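Local coordinates for phosphoribulokinase 1 (Rhodobacter sphaeroides, PDB 1A7J), which catalyses the ATP-dependent phosphorylation of D-ribulose 5-phosphate to D-ribulose 1,5-bisphosphate, a step of the Calvin cycle, at residues G41-R49 with A111-R119. Numbering follows the deposited sequence.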
ATOM      1  N   GLY A  41       5.672   4.786  -1.996  1.00 33.32           N
ATOM      2  CA  GLY A  41       6.441   3.804  -1.260  1.00 27.19           C
ATOM      3  C   GLY A  41       7.684   3.337  -1.982  1.00 26.37           C
ATOM      4  O   GLY A  41       8.605   2.848  -1.353  1.00 25.84           O
ATOM      5  N   ASP A  42       7.734   3.522  -3.295  1.00 29.77           N
ATOM      6  CA  ASP A  42       8.909   3.124  -4.066  1.00 37.33           C
ATOM      7  C   ASP A  42      10.106   3.958  -3.660  1.00 36.02           C
ATOM      8  O   ASP A  42      11.232   3.475  -3.636  1.00 40.72           O
ATOM      9  CB  ASP A  42       8.663   3.306  -5.564  1.00 42.46           C
ATOM     10  CG  ASP A  42       7.504   2.478  -6.070  1.00 46.42           C
ATOM     11  OD1 ASP A  42       7.678   1.249  -6.222  1.00 42.55           O
ATOM     12  OD2 ASP A  42       6.422   3.056  -6.320  1.00 56.42           O
ATOM     13  N   ALA A  43       9.841   5.196  -3.275  1.00 28.09           N
ATOM     14  CA  ALA A  43      10.887   6.126  -2.936  1.00 26.12           C
ATOM     15  C   ALA A  43      11.809   5.671  -1.813  1.00 29.45           C
ATOM     16  O   ALA A  43      12.793   6.342  -1.517  1.00 36.10           O
ATOM     17  CB  ALA A  43      10.281   7.424  -2.585  1.00 16.54           C
ATOM     18  N   PHE A  44      11.451   4.603  -1.107  1.00 29.49           N
ATOM     19  CA  PHE A  44      12.286   4.139   0.009  1.00 26.51           C
ATOM     20  C   PHE A  44      12.787   2.720  -0.134  1.00 26.44           C
ATOM     21  O   PHE A  44      13.008   2.036   0.865  1.00 28.48           O
ATOM     22  CB  PHE A  44      11.553   4.282   1.337  1.00 15.38           C
ATOM     23  CG  PHE A  44      11.343   5.690   1.752  1.00 19.33           C
ATOM     24  CD1 PHE A  44      10.362   6.459   1.150  1.00 18.49           C
ATOM     25  CD2 PHE A  44      12.118   6.248   2.748  1.00 18.03           C
ATOM     26  CE1 PHE A  44      10.145   7.761   1.536  1.00 15.97           C
ATOM     27  CE2 PHE A  44      11.911   7.553   3.138  1.00 19.50           C
ATOM     28  CZ  PHE A  44      10.920   8.310   2.528  1.00 21.36           C
ATOM     29  N   HIS A  45      12.960   2.278  -1.377  1.00 28.48           N
ATOM     30  CA  HIS A  45      13.744   1.085  -1.658  1.00 24.82           C
ATOM     31  C   HIS A  45      15.196   1.433  -1.451  1.00 24.19           C
ATOM     32  O   HIS A  45      15.632   2.499  -1.854  1.00 25.99           O
ATOM     33  CB  HIS A  45      13.539   0.636  -3.097  1.00 27.37           C
ATOM     34  CG  HIS A  45      12.217  -0.016  -3.350  1.00 22.06           C
ATOM     35  ND1 HIS A  45      11.726  -0.214  -4.618  1.00 29.32           N
ATOM     36  CD2 HIS A  45      11.289  -0.510  -2.505  1.00 29.72           C
ATOM     37  CE1 HIS A  45      10.543  -0.800  -4.548  1.00 23.79           C
ATOM     38  NE2 HIS A  45      10.254  -0.990  -3.270  1.00 32.25           N
ATOM     39  N   ARG A  46      15.945   0.533  -0.831  1.00 26.52           N
ATOM     40  CA  ARG A  46      17.367   0.747  -0.614  1.00 33.41           C
ATOM     41  C   ARG A  46      18.152   0.859  -1.928  1.00 41.81           C
ATOM     42  O   ARG A  46      19.092   1.667  -2.042  1.00 51.89           O
ATOM     43  CB  ARG A  46      17.938  -0.380   0.253  1.00 32.73           C
ATOM     44  CG  ARG A  46      19.227  -0.024   0.978  1.00 36.83           C
ATOM     45  CD  ARG A  46      19.224  -0.530   2.418  1.00 47.39           C
ATOM     46  NE  ARG A  46      19.251   0.558   3.406  1.00 58.21           N
ATOM     47  CZ  ARG A  46      18.723   0.475   4.625  1.00 62.26           C
ATOM     48  NH1 ARG A  46      18.013  -0.594   4.973  1.00 65.56           N
ATOM     49  NH2 ARG A  46      18.852   1.481   5.483  1.00 63.92           N
ATOM     50  N   PHE A  47      17.760   0.076  -2.933  1.00 44.15           N
ATOM     51  CA  PHE A  47      18.575  -0.053  -4.138  1.00 43.37           C
ATOM     52  C   PHE A  47      17.840   0.378  -5.381  1.00 44.43           C
ATOM     53  O   PHE A  47      16.639   0.138  -5.523  1.00 40.34           O
ATOM     54  CB  PHE A  47      19.053  -1.492  -4.318  1.00 42.63           C
ATOM     55  CG  PHE A  47      19.799  -2.040  -3.144  1.00 41.70           C
ATOM     56  CD1 PHE A  47      20.989  -1.447  -2.733  1.00 46.22           C
ATOM     57  CD2 PHE A  47      19.320  -3.148  -2.448  1.00 41.32           C
ATOM     58  CE1 PHE A  47      21.693  -1.950  -1.652  1.00 47.93           C
ATOM     59  CE2 PHE A  47      20.016  -3.660  -1.364  1.00 42.52           C
ATOM     60  CZ  PHE A  47      21.204  -3.060  -0.964  1.00 43.59           C
ATOM     61  N   ASN A  48      18.565   1.085  -6.242  1.00 47.71           N
ATOM     62  CA  ASN A  48      18.180   1.280  -7.639  1.00 44.24           C
ATOM     63  C   ASN A  48      18.265  -0.063  -8.348  1.00 44.28           C
ATOM     64  O   ASN A  48      18.855  -1.014  -7.814  1.00 45.08           O
ATOM     65  CB  ASN A  48      19.125   2.281  -8.317  1.00 44.78           C
ATOM     66  CG  ASN A  48      20.594   1.918  -8.144  1.00 45.97           C
ATOM     67  OD1 ASN A  48      21.099   1.827  -7.026  1.00 53.31           O
ATOM     68  ND2 ASN A  48      21.284   1.714  -9.254  1.00 46.66           N
ATOM     69  N   ARG A  49      17.756  -0.115  -9.575  1.00 37.15           N
ATOM     70  CA  ARG A  49      17.627  -1.376 -10.300  1.00 36.61           C
ATOM     71  C   ARG A  49      18.937  -2.188 -10.348  1.00 39.49           C
ATOM     72  O   ARG A  49      18.983  -3.323  -9.860  1.00 38.04           O
ATOM     73  CB  ARG A  49      17.082  -1.122 -11.717  1.00 40.99           C
ATOM     74  CG  ARG A  49      16.245  -2.266 -12.321  1.00 39.99           C
ATOM     75  CD  ARG A  49      15.761  -1.953 -13.752  1.00 45.80           C
ATOM     76  NE  ARG A  49      14.380  -1.457 -13.783  1.00 47.43           N
ATOM     77  CZ  ARG A  49      13.855  -0.722 -14.765  1.00 49.68           C
ATOM     78  NH1 ARG A  49      14.579  -0.370 -15.824  1.00 50.89           N
ATOM     79  NH2 ARG A  49      12.596  -0.320 -14.680  1.00 55.48           N
ATOM     80  N   ALA A 111      16.706   8.979 -15.707  1.00 79.48           N
ATOM     81  CA  ALA A 111      16.928   7.536 -15.839  1.00 73.55           C
ATOM     82  C   ALA A 111      15.818   6.697 -15.198  1.00 69.41           C
ATOM     83  O   ALA A 111      15.675   6.680 -13.975  1.00 70.37           O
ATOM     84  CB  ALA A 111      18.301   7.138 -15.281  1.00 75.79           C
ATOM     85  N   PRO A 112      14.977   6.041 -16.022  1.00 65.54           N
ATOM     86  CA  PRO A 112      14.400   4.747 -15.654  1.00 62.38           C
ATOM     87  C   PRO A 112      15.399   3.900 -14.882  1.00 63.09           C
ATOM     88  O   PRO A 112      16.476   3.580 -15.396  1.00 63.01           O
ATOM     89  CB  PRO A 112      14.046   4.110 -17.001  1.00 64.89           C
ATOM     90  CG  PRO A 112      14.008   5.277 -18.000  1.00 62.59           C
ATOM     91  CD  PRO A 112      14.369   6.550 -17.264  1.00 62.37           C
ATOM     92  N   GLY A 113      15.085   3.655 -13.610  1.00 65.32           N
ATOM     93  CA  GLY A 113      15.870   2.733 -12.802  1.00 65.09           C
ATOM     94  C   GLY A 113      16.742   3.365 -11.729  1.00 63.71           C
ATOM     95  O   GLY A 113      17.563   2.681 -11.112  1.00 63.93           O
ATOM     96  N   ASN A 114      16.521   4.648 -11.457  1.00 60.44           N
ATOM     97  CA  ASN A 114      17.391   5.418 -10.577  1.00 60.59           C
ATOM     98  C   ASN A 114      16.499   6.250  -9.674  1.00 59.34           C
ATOM     99  O   ASN A 114      15.374   6.609 -10.029  1.00 60.15           O
ATOM    100  CB  ASN A 114      18.296   6.344 -11.404  1.00 65.84           C
ATOM    101  CG  ASN A 114      19.765   6.253 -11.005  1.00 74.78           C
ATOM    102  OD1 ASN A 114      20.142   6.612  -9.887  1.00 84.30           O
ATOM    103  ND2 ASN A 114      20.613   5.867 -11.955  1.00 73.85           N
ATOM    104  N   PHE A 115      16.986   6.527  -8.479  1.00 57.35           N
ATOM    105  CA  PHE A 115      16.250   7.386  -7.573  1.00 53.52           C
ATOM    106  C   PHE A 115      16.502   8.856  -7.928  1.00 53.15           C
ATOM    107  O   PHE A 115      17.650   9.295  -8.016  1.00 54.89           O
ATOM    108  CB  PHE A 115      16.682   7.087  -6.134  1.00 47.54           C
ATOM    109  CG  PHE A 115      16.337   5.696  -5.664  1.00 44.22           C
ATOM    110  CD1 PHE A 115      15.016   5.247  -5.688  1.00 41.61           C
ATOM    111  CD2 PHE A 115      17.315   4.867  -5.112  1.00 40.60           C
ATOM    112  CE1 PHE A 115      14.676   3.999  -5.162  1.00 37.17           C
ATOM    113  CE2 PHE A 115      16.986   3.620  -4.582  1.00 34.48           C
ATOM    114  CZ  PHE A 115      15.667   3.190  -4.607  1.00 34.21           C
ATOM    115  N   THR A 116      15.433   9.620  -8.135  1.00 51.25           N
ATOM    116  CA  THR A 116      15.570  11.073  -8.180  1.00 48.78           C
ATOM    117  C   THR A 116      16.147  11.518  -6.836  1.00 47.13           C
ATOM    118  O   THR A 116      16.452  10.684  -5.975  1.00 41.89           O
ATOM    119  CB  THR A 116      14.206  11.775  -8.418  1.00 48.59           C
ATOM    120  OG1 THR A 116      14.419  13.138  -8.784  1.00 52.80           O
ATOM    121  CG2 THR A 116      13.403  11.790  -7.166  1.00 51.50           C
ATOM    122  N   ASP A 117      16.298  12.830  -6.660  1.00 52.45           N
ATOM    123  CA  ASP A 117      16.886  13.381  -5.434  1.00 55.57           C
ATOM    124  C   ASP A 117      15.866  13.863  -4.392  1.00 55.23           C
ATOM    125  O   ASP A 117      14.819  14.398  -4.763  1.00 55.07           O
ATOM    126  CB  ASP A 117      17.848  14.514  -5.792  1.00 57.33           C
ATOM    127  N   TRP A 118      16.252  13.799  -3.105  1.00 57.25           N
ATOM    128  CA  TRP A 118      15.368  14.081  -1.953  1.00 62.49           C
ATOM    129  C   TRP A 118      14.861  15.539  -1.918  1.00 62.74           C
ATOM    130  O   TRP A 118      15.623  16.490  -2.142  1.00 67.65           O
ATOM    131  CB  TRP A 118      16.069  13.767  -0.601  1.00 67.07           C
ATOM    132  CG  TRP A 118      16.488  12.293  -0.320  1.00 76.59           C
ATOM    133  CD1 TRP A 118      17.747  11.773  -0.452  1.00 81.60           C
ATOM    134  CD2 TRP A 118      15.681  11.224   0.258  1.00 76.49           C
ATOM    135  NE1 TRP A 118      17.786  10.473   0.001  1.00 83.67           N
ATOM    136  CE2 TRP A 118      16.539  10.105   0.441  1.00 76.34           C
ATOM    137  CE3 TRP A 118      14.336  11.102   0.631  1.00 70.84           C
ATOM    138  CZ2 TRP A 118      16.091   8.893   0.977  1.00 68.25           C
ATOM    139  CZ3 TRP A 118      13.894   9.888   1.161  1.00 65.45           C
ATOM    140  CH2 TRP A 118      14.772   8.802   1.327  1.00 61.20           C
ATOM    141  N   ARG A 119      13.595  15.701  -1.547  1.00 59.76           N
ATOM    142  CA  ARG A 119      12.982  17.017  -1.463  1.00 60.66           C
ATOM    143  C   ARG A 119      12.704  17.328  -0.010  1.00 63.10           C
ATOM    144  O   ARG A 119      12.381  16.434   0.762  1.00 67.43           O
ATOM    145  CB  ARG A 119      11.650  17.037  -2.217  1.00 59.71           C
ATOM    146  CG  ARG A 119      11.673  16.400  -3.670  1.00 63.66           C
ATOM    147  CD  ARG A 119      10.277  15.873  -4.020  1.00 57.24           C
ATOM    148  NE  ARG A 119      10.083  15.384  -5.402  1.00 60.62           N
ATOM    149  CZ  ARG A 119       8.972  14.696  -5.752  1.00 66.16           C
ATOM    150  NH1 ARG A 119       8.321  13.989  -4.807  1.00 69.69           N
ATOM    151  NH2 ARG A 119       8.530  14.625  -7.035  1.00 67.10           N
TER
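G113 meets R49 through the one hydrogen bond that joins 41-49 to 111-119: R49 N donates to G113 O over 3.2 Å with an N-H...O angle of 159°, and the donor is tilted somewhat out of the carbonyl plane. R49 N belongs to the first turn of helix 49-62, so the bond ties that helix start to G113, the third residue of the type II turn A111-N114. The R49 chain bends at chi3, which lays one face of its guanidinium over G113 CA. Positive phi at G113 suits a residue without a side chain: a CB there would be jammed against P112 O and would also come close to R49 CB.

F115 has more of its own surface buried by 41-49 than any other residue of either segment has by its partner. With CG anti to its own carbonyl carbon (chi1 -65°), the ring is carried into the curve of 42-48, where the evidence is a rim of backbone polar atoms: R46 O lies at the ring edge 3.8 Å from F115 CE2, while N48 N approaches the same CE2 obliquely at 3.4 Å. H45 CB sits in the ring plane, 3.7 Å from F115 CZ. R96 adds a cation-pi contact. With an alanine here the curve of 42-48 would probably be left with a gap, and R96 would lose an aromatic partner.

Farther on, W118 turns the edge of its six-membered ring to the face of F44 in an offset edge-to-face pair, centroids 5.2 Å apart and planes at 67°; W118 CH2 comes within 3.6 Å of F44 CE2.

Here the loop leading into strand 119-120 packs on the loop that follows strand 36-40 and carries D42 of the catalytic site, in a P-loop kinase fold.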